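Local coordinates for protein cyclin-dependent kinase inhibitor 3 (PDB 1FPZ) that removes phosphate from phosphotyrosine and phosphoserine or phosphothreonine residues of proteins, and dephosphorylates the cell-cycle kinase CDK2 in a cyclin-dependent manner, at residues 82-86 with 87-91; 169-172 with 173-176. The protein carries 1 engineered substitution. One frame throughout, in Å; residues are numbered along the deposited sequence.

Contact 1: 82-86 with 87-91; sequences GELSK and YRVPN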
ATOM      1  N   GLY A  82       9.783 -12.667   6.137  1.00 46.43           N
ATOM      2  CA  GLY A  82       9.213 -13.910   6.619  1.00 46.84           C
ATOM      3  C   GLY A  82       7.943 -14.264   5.860  1.00 47.23           C
ATOM      4  O   GLY A  82       7.768 -15.397   5.393  1.00 46.54           O
ATOM      5  N   GLU A  83       7.052 -13.289   5.715  1.00 46.30           N
ATOM      6  CA  GLU A  83       5.805 -13.537   5.020  1.00 45.03           C
ATOM      7  C   GLU A  83       6.049 -14.024   3.617  1.00 45.93           C
ATOM      8  O   GLU A  83       5.496 -15.039   3.201  1.00 45.86           O
ATOM      9  CB  GLU A  83       4.974 -12.273   4.955  1.00 45.12           C
ATOM     10  CG  GLU A  83       4.670 -11.680   6.295  1.00 43.02           C
ATOM     11  CD  GLU A  83       3.767 -10.502   6.160  1.00 42.39           C
ATOM     12  OE1 GLU A  83       2.620 -10.712   5.708  1.00 40.20           O
ATOM     13  OE2 GLU A  83       4.210  -9.378   6.492  1.00 42.49           O
ATOM     14  N   LEU A  84       6.880 -13.300   2.874  1.00 46.56           N
ATOM     15  CA  LEU A  84       7.152 -13.698   1.506  1.00 46.75           C
ATOM     16  C   LEU A  84       7.610 -15.151   1.486  1.00 47.99           C
ATOM     17  O   LEU A  84       7.405 -15.860   0.499  1.00 47.88           O
ATOM     18  CB  LEU A  84       8.190 -12.766   0.872  1.00 45.27           C
ATOM     19  CG  LEU A  84       7.687 -11.316   0.731  1.00 43.97           C
ATOM     20  CD1 LEU A  84       8.832 -10.383   0.426  1.00 43.31           C
ATOM     21  CD2 LEU A  84       6.644 -11.228  -0.356  1.00 42.98           C
ATOM     22  N   SER A  85       8.209 -15.594   2.588  1.00 48.93           N
ATOM     23  CA  SER A  85       8.656 -16.977   2.705  1.00 49.90           C
ATOM     24  C   SER A  85       7.448 -17.857   3.000  1.00 50.26           C
ATOM     25  O   SER A  85       7.135 -18.782   2.249  1.00 49.53           O
ATOM     26  CB  SER A  85       9.669 -17.115   3.834  1.00 50.82           C
ATOM     27  OG  SER A  85      10.975 -16.820   3.376  1.00 51.59           O
ATOM     28  N   LYS A  86       6.772 -17.557   4.104  1.00 50.71           N
ATOM     29  CA  LYS A  86       5.584 -18.301   4.498  1.00 51.32           C
ATOM     30  C   LYS A  86       4.648 -18.581   3.333  1.00 53.06           C
ATOM     31  O   LYS A  86       4.335 -19.729   3.033  1.00 53.82           O
ATOM     32  CB  LYS A  86       4.800 -17.536   5.563  1.00 48.97           C
ATOM     33  CG  LYS A  86       3.430 -18.133   5.832  1.00 46.13           C
ATOM     34  CD  LYS A  86       2.796 -17.536   7.067  1.00 46.58           C
ATOM     35  CE  LYS A  86       3.592 -17.907   8.307  1.00 46.82           C
ATOM     36  NZ  LYS A  86       3.001 -17.312   9.535  1.00 47.43           N
ATOM     37  N   TYR A  87       4.202 -17.517   2.682  1.00 54.82           N
ATOM     38  CA  TYR A  87       3.270 -17.614   1.568  1.00 56.49           C
ATOM     39  C   TYR A  87       3.936 -18.043   0.245  1.00 58.23           C
ATOM     40  O   TYR A  87       3.375 -17.875  -0.841  1.00 58.57           O
ATOM     41  CB  TYR A  87       2.552 -16.264   1.432  1.00 56.13           C
ATOM     42  CG  TYR A  87       2.030 -15.727   2.762  1.00 55.92           C
ATOM     43  CD1 TYR A  87       2.144 -14.372   3.088  1.00 56.31           C
ATOM     44  CD2 TYR A  87       1.445 -16.578   3.702  1.00 56.64           C
ATOM     45  CE1 TYR A  87       1.695 -13.878   4.322  1.00 55.68           C
ATOM     46  CE2 TYR A  87       0.992 -16.093   4.934  1.00 56.22           C
ATOM     47  CZ  TYR A  87       1.122 -14.747   5.236  1.00 56.37           C
ATOM     48  OH  TYR A  87       0.690 -14.278   6.450  1.00 56.04           O
ATOM     49  N   ARG A  88       5.128 -18.619   0.359  1.00 59.49           N
ATOM     50  CA  ARG A  88       5.907 -19.097  -0.780  1.00 60.83           C
ATOM     51  C   ARG A  88       6.108 -18.148  -1.952  1.00 61.09           C
ATOM     52  O   ARG A  88       5.884 -18.516  -3.103  1.00 60.65           O
ATOM     53  CB  ARG A  88       5.358 -20.440  -1.298  1.00 62.71           C
ATOM     54  CG  ARG A  88       6.027 -21.661  -0.627  1.00 64.93           C
ATOM     55  CD  ARG A  88       5.781 -23.001  -1.335  1.00 65.26           C
ATOM     56  NE  ARG A  88       4.432 -23.516  -1.118  1.00 66.95           N
ATOM     57  CZ  ARG A  88       4.066 -24.776  -1.335  1.00 68.11           C
ATOM     58  NH1 ARG A  88       4.946 -25.663  -1.777  1.00 68.30           N
ATOM     59  NH2 ARG A  88       2.814 -25.152  -1.107  1.00 68.15           N
ATOM     60  N   VAL A  89       6.549 -16.930  -1.651  1.00 61.25           N
ATOM     61  CA  VAL A  89       6.842 -15.918  -2.669  1.00 61.16           C
ATOM     62  C   VAL A  89       8.073 -15.127  -2.214  1.00 60.71           C
ATOM     63  O   VAL A  89       8.080 -13.898  -2.230  1.00 60.63           O
ATOM     64  CB  VAL A  89       5.656 -14.924  -2.876  1.00 61.42           C
ATOM     65  CG1 VAL A  89       4.884 -15.278  -4.141  1.00 60.14           C
ATOM     66  CG2 VAL A  89       4.722 -14.949  -1.665  1.00 60.93           C
ATOM     67  N   PRO A  90       9.139 -15.833  -1.816  1.00 60.10           N
ATOM     68  CA  PRO A  90      10.394 -15.245  -1.342  1.00 58.90           C
ATOM     69  C   PRO A  90      11.089 -14.358  -2.367  1.00 58.06           C
ATOM     70  O   PRO A  90      11.790 -13.411  -2.011  1.00 57.45           O
ATOM     71  CB  PRO A  90      11.239 -16.469  -0.996  1.00 59.71           C
ATOM     72  CG  PRO A  90      10.207 -17.543  -0.726  1.00 60.47           C
ATOM     73  CD  PRO A  90       9.239 -17.300  -1.837  1.00 60.37           C
ATOM     74  N   ASN A  91      10.914 -14.669  -3.644  1.00 56.42           N
ATOM     75  CA  ASN A  91      11.556 -13.872  -4.679  1.00 54.56           C
ATOM     76  C   ASN A  91      10.564 -12.965  -5.397  1.00 51.97           C
ATOM     77  O   ASN A  91      10.711 -12.665  -6.590  1.00 50.50           O
ATOM     78  CB  ASN A  91      12.260 -14.780  -5.684  1.00 56.79           C
ATOM     79  CG  ASN A  91      11.319 -15.771  -6.318  1.00 58.57           C
ATOM     80  OD1 ASN A  91      10.623 -16.514  -5.616  1.00 59.75           O
ATOM     81  ND2 ASN A  91      11.284 -15.795  -7.648  1.00 58.17           N
TER
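Glu83 and Tyr87 meet where helix 81-86 runs out, and backbone hydrogen bonds set the frame. Tyr87 N donates to Glu83 O at 2.8 Å. One residue on, Arg88 N reaches Ser85 O at 2.8 Å. A bond from Val89 N back to Leu84 O is less certain, because that oxygen is modelled too close to a neighbour. The turn fits a Schellman motif, with Arg88 at positive phi as its C-prime residue.

The aromatic contacts centre on Tyr87. Its ring and the Glu83 side chain lie side by side and point the same way. Glu83 CB approaches Tyr87 CE1 at 3.7 Å. The carboxylate stands almost square to the ring, the two planes 85° apart, and Glu83 OE1 is 3.6 Å from Tyr87 CE1. Lys86 CB sits over one ring face in a CH-pi contact, 4.3 Å from the Tyr87 centroid. With CG anti to the backbone N (chi1 170°), Lys86 CG and CD follow the CD2-CE2 side of the ring. Lys86 CD comes to 3.1 Å from Tyr87 CE2. Outside the turn, Tyr87 stacks on Tyr141 and meets Phe53 edge-to-face.

Leu84 CB touches Val89 O at 3.3 Å, while Leu84 CD2 comes only to 4.4 Å from Val89 CG2. Leu84 also touches helix 92-98.

The acid end of Glu83 looks to other partners: OE2 forms a salt bridge with Arg146 and accepts from Thr80 N. This places it near Ser140, the engineered replacement of the predicted catalytic cysteine. Replacing Tyr87 by an alanine would probably leave a gap beside Glu83 and Tyr141 and let the Lys86 chain move more freely.

Main-chain bonds thus close the helix end, while the tyrosine packs against the aliphatic part of a glutamate whose charge is probably balanced by Arg146.

Contact 2: 169-172 with 173-176; sequences DSLR and DLRG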
ATOM      1  N   ASP A 169     -12.524   6.956   6.648  1.00 40.66           N
ATOM      2  CA  ASP A 169     -13.796   6.708   5.971  1.00 40.25           C
ATOM      3  C   ASP A 169     -13.593   6.432   4.480  1.00 39.47           C
ATOM      4  O   ASP A 169     -14.206   5.534   3.907  1.00 38.40           O
ATOM      5  CB  ASP A 169     -14.731   7.909   6.154  1.00 41.14           C
ATOM      6  CG  ASP A 169     -15.057   8.187   7.619  1.00 41.87           C
ATOM      7  OD1 ASP A 169     -15.102   7.215   8.405  1.00 41.31           O
ATOM      8  OD2 ASP A 169     -15.289   9.369   7.984  1.00 39.37           O
ATOM      9  N   SER A 170     -12.723   7.209   3.844  1.00 39.35           N
ATOM     10  CA  SER A 170     -12.471   7.006   2.421  1.00 39.13           C
ATOM     11  C   SER A 170     -11.933   5.613   2.122  1.00 39.72           C
ATOM     12  O   SER A 170     -12.325   4.997   1.135  1.00 39.04           O
ATOM     13  CB  SER A 170     -11.488   8.045   1.885  1.00 38.64           C
ATOM     14  OG  SER A 170     -11.938   9.365   2.115  1.00 39.31           O
ATOM     15  N   LEU A 171     -11.028   5.110   2.959  1.00 41.30           N
ATOM     16  CA  LEU A 171     -10.474   3.776   2.738  1.00 41.78           C
ATOM     17  C   LEU A 171     -11.490   2.701   3.105  1.00 43.07           C
ATOM     18  O   LEU A 171     -11.552   1.642   2.463  1.00 43.72           O
ATOM     19  CB  LEU A 171      -9.175   3.588   3.538  1.00 40.98           C
ATOM     20  CG  LEU A 171      -7.858   4.053   2.882  1.00 38.24           C
ATOM     21  CD1 LEU A 171      -7.655   3.279   1.607  1.00 36.87           C
ATOM     22  CD2 LEU A 171      -7.880   5.551   2.593  1.00 37.93           C
ATOM     23  N   ARG A 172     -12.289   2.984   4.133  1.00 44.14           N
ATOM     24  CA  ARG A 172     -13.329   2.063   4.579  1.00 45.61           C
ATOM     25  C   ARG A 172     -14.280   1.852   3.394  1.00 46.55           C
ATOM     26  O   ARG A 172     -14.729   0.743   3.129  1.00 45.98           O
ATOM     27  CB  ARG A 172     -14.074   2.670   5.788  1.00 45.01           C
ATOM     28  CG  ARG A 172     -13.229   2.887   7.083  1.00 43.85           C
ATOM     29  CD  ARG A 172     -14.018   3.649   8.187  1.00 42.48           C
ATOM     30  NE  ARG A 172     -13.338   3.739   9.491  1.00 41.24           N
ATOM     31  CZ  ARG A 172     -13.772   4.462  10.528  1.00 39.96           C
ATOM     32  NH1 ARG A 172     -14.892   5.175  10.447  1.00 38.85           N
ATOM     33  NH2 ARG A 172     -13.079   4.489  11.653  1.00 38.75           N
ATOM     34  N   ASP A 173     -14.542   2.939   2.669  1.00 48.93           N
ATOM     35  CA  ASP A 173     -15.424   2.919   1.507  1.00 50.62           C
ATOM     36  C   ASP A 173     -14.810   2.155   0.357  1.00 50.48           C
ATOM     37  O   ASP A 173     -15.514   1.729  -0.550  1.00 50.20           O
ATOM     38  CB  ASP A 173     -15.734   4.348   1.054  1.00 52.86           C
ATOM     39  CG  ASP A 173     -16.479   5.162   2.123  1.00 54.16           C
ATOM     40  OD1 ASP A 173     -16.816   6.342   1.842  1.00 55.50           O
ATOM     41  OD2 ASP A 173     -16.725   4.632   3.233  1.00 53.01           O
ATOM     42  N   LEU A 174     -13.492   1.988   0.403  1.00 51.68           N
ATOM     43  CA  LEU A 174     -12.763   1.276  -0.640  1.00 53.31           C
ATOM     44  C   LEU A 174     -12.488  -0.182  -0.294  1.00 55.25           C
ATOM     45  O   LEU A 174     -12.598  -1.058  -1.146  1.00 54.77           O
ATOM     46  CB  LEU A 174     -11.420   1.963  -0.907  1.00 51.53           C
ATOM     47  CG  LEU A 174     -10.683   1.777  -2.246  1.00 50.32           C
ATOM     48  CD1 LEU A 174      -9.310   1.181  -1.980  1.00 48.79           C
ATOM     49  CD2 LEU A 174     -11.484   0.916  -3.220  1.00 48.33           C
ATOM     50  N   ARG A 175     -12.135  -0.436   0.962  1.00 57.78           N
ATOM     51  CA  ARG A 175     -11.783  -1.790   1.405  1.00 61.42           C
ATOM     52  C   ARG A 175     -12.767  -2.536   2.315  1.00 64.17           C
ATOM     53  O   ARG A 175     -12.608  -3.742   2.530  1.00 64.95           O
ATOM     54  CB  ARG A 175     -10.427  -1.750   2.130  1.00 59.83           C
ATOM     55  CG  ARG A 175      -9.324  -1.018   1.399  1.00 57.44           C
ATOM     56  CD  ARG A 175      -9.068  -1.681   0.100  1.00 55.67           C
ATOM     57  NE  ARG A 175      -8.910  -3.108   0.302  1.00 54.77           N
ATOM     58  CZ  ARG A 175      -9.076  -3.999  -0.659  1.00 53.91           C
ATOM     59  NH1 ARG A 175      -9.405  -3.589  -1.875  1.00 52.35           N
ATOM     60  NH2 ARG A 175      -8.926  -5.287  -0.400  1.00 53.71           N
ATOM     61  N   GLY A 176     -13.749  -1.831   2.873  1.00 67.06           N
ATOM     62  CA  GLY A 176     -14.700  -2.468   3.771  1.00 70.05           C
ATOM     63  C   GLY A 176     -14.540  -1.966   5.200  1.00 71.95           C
ATOM     64  O   GLY A 176     -13.649  -1.162   5.479  1.00 71.86           O
TER
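Asp173 turns its carboxylate back along helix 164-175 to lie beside the carbonyl of Asp169. CG is anti to the carbonyl carbon (chi1 -62°), which brings Asp173 OD2 within 2.8 Å of Asp169 O. Both atoms are acceptors, so this is no hydrogen bond. The same carbonyl does take the Asp173 N-H, with N to Asp169 O at 2.9 Å.

Arg172 leaves the helix in another direction. Its chain is extended from CG to NE and carries the guanidinium group to Asp169, where NH1 forms a salt bridge with OD1 at 2.9 Å. NH2 of Arg172 bonds to Tyr186 OH.

Leu171 and Leu174 meet through CD1 and CD1, 4.5 Å apart. Leu171 also packs this C-terminal turn onto Ala151, Ala152 and Leu155 of helix 146-158. The Arg175 chain bends at chi2 and chi3, and its NE makes a weak hydrogen bond to Gly143 O, near Ser140, the engineered stand-in for the predicted catalytic cysteine.

Leu171 O accepts from both Arg175 N, at 2.6 Å, and Leu174 N. Gly176 N bonds to Arg172 O at 2.8 Å. Gly176 is the first residue to leave helical angles; its phi is positive, and a CB there would jam against the preceding carbonyl oxygen.

Charge pairing probably steadies Asp169 and Arg172, whereas the Asp173 carboxylate probably feels mild repulsion from the nearby carbonyl oxygen.

How the contacts relate
Contact 1 comes first along the chain and contact 2 much later. Their centres are 28 Å apart and their nearest atoms about 14 Å apart, so they do not touch. Each lies where a helix ends: contact 1 at the close of helix 81-86, before helix 92-98, and contact 2 in the last turns of helix 164-175. Neither lies on the five-stranded mixed sheet. Both belong to the same protein-tyrosine phosphatase fold. Glu83 and Arg175 bring their side chains to about 7 and 9 Å from that of Ser140. Two helix ends distant in sequence therefore lie near the predicted catalytic position of this phosphatase.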